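Local coordinates for single-stranded DNA-binding protein (Enterobacter phage Enc34, PDB 5ODK) that probably binds single-stranded DNA through an OB-fold domain, consistent with a role in phage DNA replication, at residues Pro47-Thr59 with Glu104-Arg118. Sequence-based numbering, arbitrary orientation. Where two conformers were deposited one is given.
Sequences PKYSITLLMPKDT and ECEGMWVISARESTR
Tyr49 and Glu115 begin an antiparallel pairing that continues to Met55 and Trp109, each of the four hydrogen-bonded pairs (with Ile51-Ala113 and Leu53-Ile111) joined by two N-H to O bonds. The strand axes of 49-56 and 108-115 run at 155°, evidence of a twisted antiparallel pair. A ninth bond, Lys57 N to Gly107 O at 2.9 Å, extends the pairing one step past the non-hydrogen-bonded pair Pro56-Met108; Gly107 lies in the type II turn Cys105-Met108 that leads into the second strand.

These strands belong to the curled sheet of the OB fold. Strand 49-56 sits between 28-34 and 108-115, and the side chains of Leu53, Ile51 and Ala113 point to the face that meets strands 144-156 and 159-173. On that same face the CB atoms of Leu53 and Ile111 lie 4.1 Å apart, and Met55 CE lies 3.8 Å from Trp109 CD1.

Lys57 covers one face of the Trp109 indole. With CG anti to the carbonyl carbon (chi1 -66°), CG lies 3.7 Å from the five-membered centroid, a CH-pi contact; the extended chain beyond it carries CE and NZ across the six-membered ring, NZ 4.7 Å from its centroid in a cation-pi contact. NZ also forms salt bridges with Asp94 and Asp96. At the ring edge, water 2 accepts from Trp109 NE1 and donates to Lys57 O, bridging the two residues.

The other sheet face carries Leu54, whose CD2 reaches Val110 CG2 at 3.9 Å, while Met108 SD lies 3.8 Å from Pro56 CD. Beyond the opposite end of the pairing, Arg118 CA stands 3.6 Å from the Tyr49 ring centroid, 11° off the normal, a CH-pi contact; its guanidinium makes salt bridges through NH1 to Glu130 and NH2 to Glu128.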
loop_
_atom_site.group_PDB
_atom_site.type_symbol
_atom_site.label_atom_id
_atom_site.label_comp_id
_atom_site.label_asym_id
_atom_site.label_seq_id
_atom_site.Cartn_x
_atom_site.Cartn_y
_atom_site.Cartn_z
ATOM N N PRO A 47 -3.905 15.896 -8.688
ATOM C CA PRO A 47 -3.460 14.675 -9.366
ATOM C C PRO A 47 -2.879 13.671 -8.356
ATOM O O PRO A 47 -2.362 14.108 -7.322
ATOM C CB PRO A 47 -2.390 15.172 -10.355
ATOM C CG PRO A 47 -2.401 16.657 -10.311
ATOM C CD PRO A 47 -3.091 17.076 -9.040
ATOM N N LYS A 48 -2.945 12.356 -8.617
ATOM C CA LYS A 48 -2.414 11.379 -7.669
ATOM C C LYS A 48 -1.473 10.306 -8.251
ATOM O O LYS A 48 -1.644 9.767 -9.327
ATOM C CB LYS A 48 -3.521 10.618 -6.931
ATOM C CG LYS A 48 -4.565 11.482 -6.240
ATOM C CD LYS A 48 -4.228 11.822 -4.812
ATOM C CE LYS A 48 -5.438 12.466 -4.144
ATOM N NZ LYS A 48 -5.098 13.116 -2.848
ATOM N N TYR A 49 -0.504 9.989 -7.440
ATOM C CA TYR A 49 0.303 8.775 -7.573
ATOM C C TYR A 49 -0.460 7.622 -6.896
ATOM O O TYR A 49 -1.188 7.859 -5.933
ATOM C CB TYR A 49 1.643 8.997 -6.906
ATOM C CG TYR A 49 2.429 10.133 -7.513
ATOM C CD1 TYR A 49 2.291 11.418 -7.072
ATOM C CD2 TYR A 49 3.313 9.904 -8.551
ATOM C CE1 TYR A 49 2.995 12.472 -7.652
ATOM C CE2 TYR A 49 4.035 10.943 -9.127
ATOM C CZ TYR A 49 3.871 12.226 -8.676
ATOM O OH TYR A 49 4.612 13.233 -9.236
ATOM N N SER A 50 -0.287 6.408 -7.377
ATOM C CA SER A 50 -1.027 5.293 -6.790
ATOM C C SER A 50 -0.369 3.948 -7.073
ATOM O O SER A 50 0.464 3.837 -7.990
ATOM C CB SER A 50 -2.473 5.312 -7.279
ATOM O OG SER A 50 -2.517 5.066 -8.654
ATOM N N ILE A 51 -0.792 2.934 -6.345
ATOM C CA ILE A 51 -0.431 1.574 -6.620
ATOM C C ILE A 51 -1.462 0.665 -5.944
ATOM O O ILE A 51 -2.096 1.081 -4.947
ATOM C CB ILE A 51 1.011 1.265 -6.095
ATOM C CG1 ILE A 51 1.635 0.056 -6.774
ATOM C CG2 ILE A 51 0.994 1.130 -4.572
ATOM C CD1 ILE A 51 3.152 0.007 -6.567
ATOM N N THR A 52 -1.607 -0.543 -6.481
ATOM C CA THR A 52 -2.314 -1.610 -5.815
ATOM C C THR A 52 -1.261 -2.641 -5.394
ATOM O O THR A 52 -0.343 -2.966 -6.153
ATOM C CB THR A 52 -3.387 -2.207 -6.738
ATOM O OG1 THR A 52 -4.398 -1.219 -6.950
ATOM C CG2 THR A 52 -4.006 -3.458 -6.099
ATOM N N LEU A 53 -1.415 -3.160 -4.184
ATOM C CA LEU A 53 -0.502 -4.161 -3.618
ATOM C C LEU A 53 -1.290 -5.423 -3.375
ATOM O O LEU A 53 -2.346 -5.388 -2.724
ATOM C CB LEU A 53 0.125 -3.651 -2.340
ATOM C CG LEU A 53 0.825 -2.297 -2.439
ATOM C CD1 LEU A 53 1.230 -1.817 -1.066
ATOM C CD2 LEU A 53 2.048 -2.309 -3.356
ATOM N N LEU A 54 -0.815 -6.542 -3.918
ATOM C CA LEU A 54 -1.428 -7.828 -3.748
ATOM C C LEU A 54 -0.609 -8.579 -2.727
ATOM O O LEU A 54 0.554 -8.946 -2.968
ATOM C CB LEU A 54 -1.453 -8.543 -5.081
ATOM C CG LEU A 54 -2.177 -7.807 -6.188
ATOM C CD1 LEU A 54 -2.043 -8.574 -7.480
ATOM C CD2 LEU A 54 -3.644 -7.543 -5.861
ATOM N N MET A 55 -1.191 -8.779 -1.541
ATOM C CA MET A 55 -0.443 -9.281 -0.410
ATOM C C MET A 55 -0.871 -10.729 -0.129
ATOM O O MET A 55 -1.999 -10.969 0.305
ATOM C CB MET A 55 -0.695 -8.357 0.781
ATOM C CG MET A 55 0.070 -8.728 2.000
ATOM S SD MET A 55 0.041 -7.405 3.223
ATOM C CE MET A 55 -1.583 -7.610 3.910
ATOM N N PRO A 56 0.013 -11.730 -0.378
ATOM C CA PRO A 56 -0.387 -13.138 -0.155
ATOM C C PRO A 56 -0.836 -13.404 1.273
ATOM O O PRO A 56 -0.120 -13.139 2.241
ATOM C CB PRO A 56 0.864 -13.911 -0.517
ATOM C CG PRO A 56 1.532 -13.058 -1.559
ATOM C CD PRO A 56 1.301 -11.641 -1.090
ATOM N N LYS A 57 -2.049 -13.920 1.395
ATOM C CA LYS A 57 -2.628 -14.142 2.727
ATOM C C LYS A 57 -1.799 -15.088 3.582
ATOM O O LYS A 57 -1.650 -14.858 4.782
ATOM C CB LYS A 57 -4.036 -14.707 2.604
ATOM C CG LYS A 57 -5.057 -13.764 1.991
ATOM C CD LYS A 57 -6.425 -14.403 1.939
ATOM C CE LYS A 57 -7.528 -13.462 1.480
ATOM N NZ LYS A 57 -8.810 -14.201 1.378
ATOM N N ASP A 58 -1.267 -16.145 2.968
ATOM C CA ASP A 58 -0.613 -17.211 3.716
ATOM C C ASP A 58 0.691 -16.788 4.335
ATOM O O ASP A 58 1.105 -17.403 5.278
ATOM C CB ASP A 58 -0.479 -18.501 2.890
ATOM C CG ASP A 58 0.431 -18.388 1.671
ATOM O OD1 ASP A 58 0.827 -17.288 1.237
ATOM O OD2 ASP A 58 0.733 -19.475 1.121
ATOM N N THR A 59 1.312 -15.716 3.848
ATOM C CA THR A 59 2.588 -15.221 4.390
ATOM C C THR A 59 2.518 -13.813 4.991
ATOM O O THR A 59 3.549 -13.240 5.381
ATOM C CB THR A 59 3.652 -15.228 3.288
ATOM O OG1 THR A 59 3.141 -14.465 2.188
ATOM C CG2 THR A 59 3.955 -16.648 2.872
ATOM N N GLU A 104 -5.287 -12.813 -10.590
ATOM C CA GLU A 104 -4.103 -12.484 -9.825
ATOM C C GLU A 104 -4.415 -12.098 -8.374
ATOM O O GLU A 104 -3.497 -11.981 -7.568
ATOM C CB GLU A 104 -3.344 -11.347 -10.507
ATOM C CG GLU A 104 -3.961 -9.954 -10.406
ATOM C CD GLU A 104 -5.062 -9.608 -11.395
ATOM O OE1 GLU A 104 -5.514 -10.474 -12.194
ATOM O OE2 GLU A 104 -5.488 -8.427 -11.324
ATOM N N CYS A 105 -5.692 -11.864 -8.060
ATOM C CA CYS A 105 -6.132 -11.535 -6.695
ATOM C C CYS A 105 -6.437 -12.762 -5.820
ATOM O O CYS A 105 -6.705 -12.618 -4.626
ATOM C CB CYS A 105 -7.335 -10.587 -6.757
ATOM S SG CYS A 105 -6.988 -8.993 -7.517
ATOM N N GLU A 106 -6.358 -13.957 -6.389
ATOM C CA GLU A 106 -6.679 -15.169 -5.620
ATOM C C GLU A 106 -5.662 -15.336 -4.494
ATOM O O GLU A 106 -4.443 -15.225 -4.681
ATOM C CB GLU A 106 -6.670 -16.419 -6.513
ATOM C CG GLU A 106 -6.975 -17.724 -5.795
ATOM C CD GLU A 106 -7.043 -18.908 -6.731
ATOM O OE1 GLU A 106 -6.498 -18.833 -7.860
ATOM O OE2 GLU A 106 -7.634 -19.924 -6.320
ATOM N N GLY A 107 -6.163 -15.599 -3.300
ATOM C CA GLY A 107 -5.308 -15.765 -2.137
ATOM C C GLY A 107 -4.584 -14.512 -1.707
ATOM O O GLY A 107 -3.595 -14.593 -0.996
ATOM N N MET A 108 -5.119 -13.347 -2.080
ATOM C CA MET A 108 -4.495 -12.066 -1.763
ATOM C C MET A 108 -5.387 -11.148 -0.951
ATOM O O MET A 108 -6.602 -11.148 -1.160
ATOM C CB MET A 108 -4.154 -11.284 -3.053
ATOM C CG MET A 108 -3.281 -11.990 -4.047
ATOM S SD MET A 108 -1.585 -12.115 -3.454
ATOM C CE MET A 108 -0.671 -12.404 -4.952
ATOM N N TRP A 109 -4.776 -10.354 -0.072
ATOM C CA TRP A 109 -5.352 -9.095 0.369
ATOM C C TRP A 109 -4.985 -8.057 -0.685
ATOM O O TRP A 109 -3.860 -8.069 -1.193
ATOM C CB TRP A 109 -4.817 -8.648 1.735
ATOM C CG TRP A 109 -5.066 -9.661 2.828
ATOM C CD1 TRP A 109 -4.114 -10.435 3.487
ATOM C CD2 TRP A 109 -6.302 -10.049 3.327
ATOM N NE1 TRP A 109 -4.708 -11.244 4.378
ATOM C CE2 TRP A 109 -6.065 -11.041 4.309
ATOM C CE3 TRP A 109 -7.611 -9.641 3.077
ATOM C CZ2 TRP A 109 -7.094 -11.654 5.020
ATOM C CZ3 TRP A 109 -8.628 -10.248 3.762
ATOM C CH2 TRP A 109 -8.375 -11.243 4.736
ATOM N N VAL A 110 -5.921 -7.158 -1.006
ATOM C CA VAL A 110 -5.710 -6.151 -2.064
ATOM C C VAL A 110 -5.697 -4.814 -1.386
ATOM O O VAL A 110 -6.714 -4.376 -0.847
ATOM C CB VAL A 110 -6.811 -6.227 -3.143
ATOM C CG1 VAL A 110 -6.563 -5.218 -4.256
ATOM C CG2 VAL A 110 -6.896 -7.652 -3.690
ATOM N N ILE A 111 -4.552 -4.124 -1.452
ATOM C CA ILE A 111 -4.386 -2.828 -0.833
ATOM C C ILE A 111 -4.286 -1.761 -1.913
ATOM O O ILE A 111 -3.478 -1.896 -2.851
ATOM C CB ILE A 111 -3.126 -2.806 0.043
ATOM C CG1 ILE A 111 -3.318 -3.677 1.293
ATOM C CG2 ILE A 111 -2.705 -1.398 0.399
ATOM C CD1 ILE A 111 -2.029 -3.988 2.014
ATOM N N SER A 112 -5.050 -0.677 -1.763
ATOM C CA SER A 112 -4.936 0.474 -2.642
ATOM C C SER A 112 -4.369 1.629 -1.867
ATOM O O SER A 112 -4.848 1.961 -0.788
ATOM C CB SER A 112 -6.328 0.844 -3.124
ATOM O OG SER A 112 -6.921 -0.277 -3.726
ATOM N N ALA A 113 -3.315 2.245 -2.400
ATOM C CA ALA A 113 -2.663 3.373 -1.725
ATOM C C ALA A 113 -2.427 4.457 -2.758
ATOM O O ALA A 113 -2.105 4.171 -3.922
ATOM C CB ALA A 113 -1.380 2.924 -1.049
ATOM N N ARG A 114 -2.541 5.707 -2.335
ATOM C CA ARG A 114 -2.409 6.863 -3.232
ATOM C C ARG A 114 -1.723 7.998 -2.507
ATOM O O ARG A 114 -1.634 8.032 -1.269
ATOM C CB ARG A 114 -3.777 7.328 -3.736
ATOM C CG ARG A 114 -4.678 6.301 -4.401
ATOM C CD ARG A 114 -6.122 6.791 -4.479
ATOM N NE ARG A 114 -6.320 7.835 -5.461
ATOM C CZ ARG A 114 -7.418 8.598 -5.562
ATOM N NH1 ARG A 114 -8.433 8.481 -4.706
ATOM N NH2 ARG A 114 -7.490 9.512 -6.522
ATOM N N GLU A 115 -1.225 8.976 -3.257
ATOM C CA GLU A 115 -0.706 10.192 -2.661
ATOM C C GLU A 115 -0.669 11.296 -3.716
ATOM O O GLU A 115 -0.594 11.016 -4.898
ATOM C CB GLU A 115 0.683 9.968 -2.012
ATOM C CG GLU A 115 0.728 10.194 -0.503
ATOM C CD GLU A 115 0.796 11.617 -0.030
ATOM O OE1 GLU A 115 0.696 12.539 -0.864
ATOM O OE2 GLU A 115 1.004 11.854 1.179
ATOM N N SER A 116 -0.724 12.543 -3.263
ATOM C CA SER A 116 -0.600 13.661 -4.199
ATOM C C SER A 116 0.831 14.053 -4.475
ATOM O O SER A 116 1.072 14.749 -5.423
ATOM C CB SER A 116 -1.386 14.867 -3.719
ATOM O OG SER A 116 -0.936 15.274 -2.448
ATOM N N THR A 117 1.762 13.596 -3.671
ATOM C CA THR A 117 3.167 13.809 -3.951
ATOM C C THR A 117 3.883 12.501 -4.202
ATOM O O THR A 117 3.464 11.461 -3.703
ATOM C CB THR A 117 3.787 14.637 -2.854
ATOM O OG1 THR A 117 4.997 15.209 -3.345
ATOM C CG2 THR A 117 4.036 13.853 -1.610
ATOM N N ARG A 118 4.962 12.506 -5.002
ATOM C CA ARG A 118 5.573 11.263 -5.403
ATOM C C ARG A 118 6.173 10.537 -4.189
ATOM O O ARG A 118 6.948 11.120 -3.438
ATOM C CB ARG A 118 6.683 11.519 -6.444
ATOM C CG ARG A 118 7.247 10.225 -7.047
ATOM C CD ARG A 118 8.769 10.287 -7.391
ATOM N NE ARG A 118 9.659 10.411 -6.209
ATOM C CZ ARG A 118 10.840 11.012 -6.193
ATOM N NH1 ARG A 118 11.448 11.367 -7.333
ATOM N NH2 ARG A 118 11.495 11.153 -5.039
HETATM O O HOH W 1 -2.799 13.326 -0.959
HETATM O O HOH W 2 -3.505 -13.185 6.029
HETATM O O HOH W 3 -2.245 -16.874 0.084
#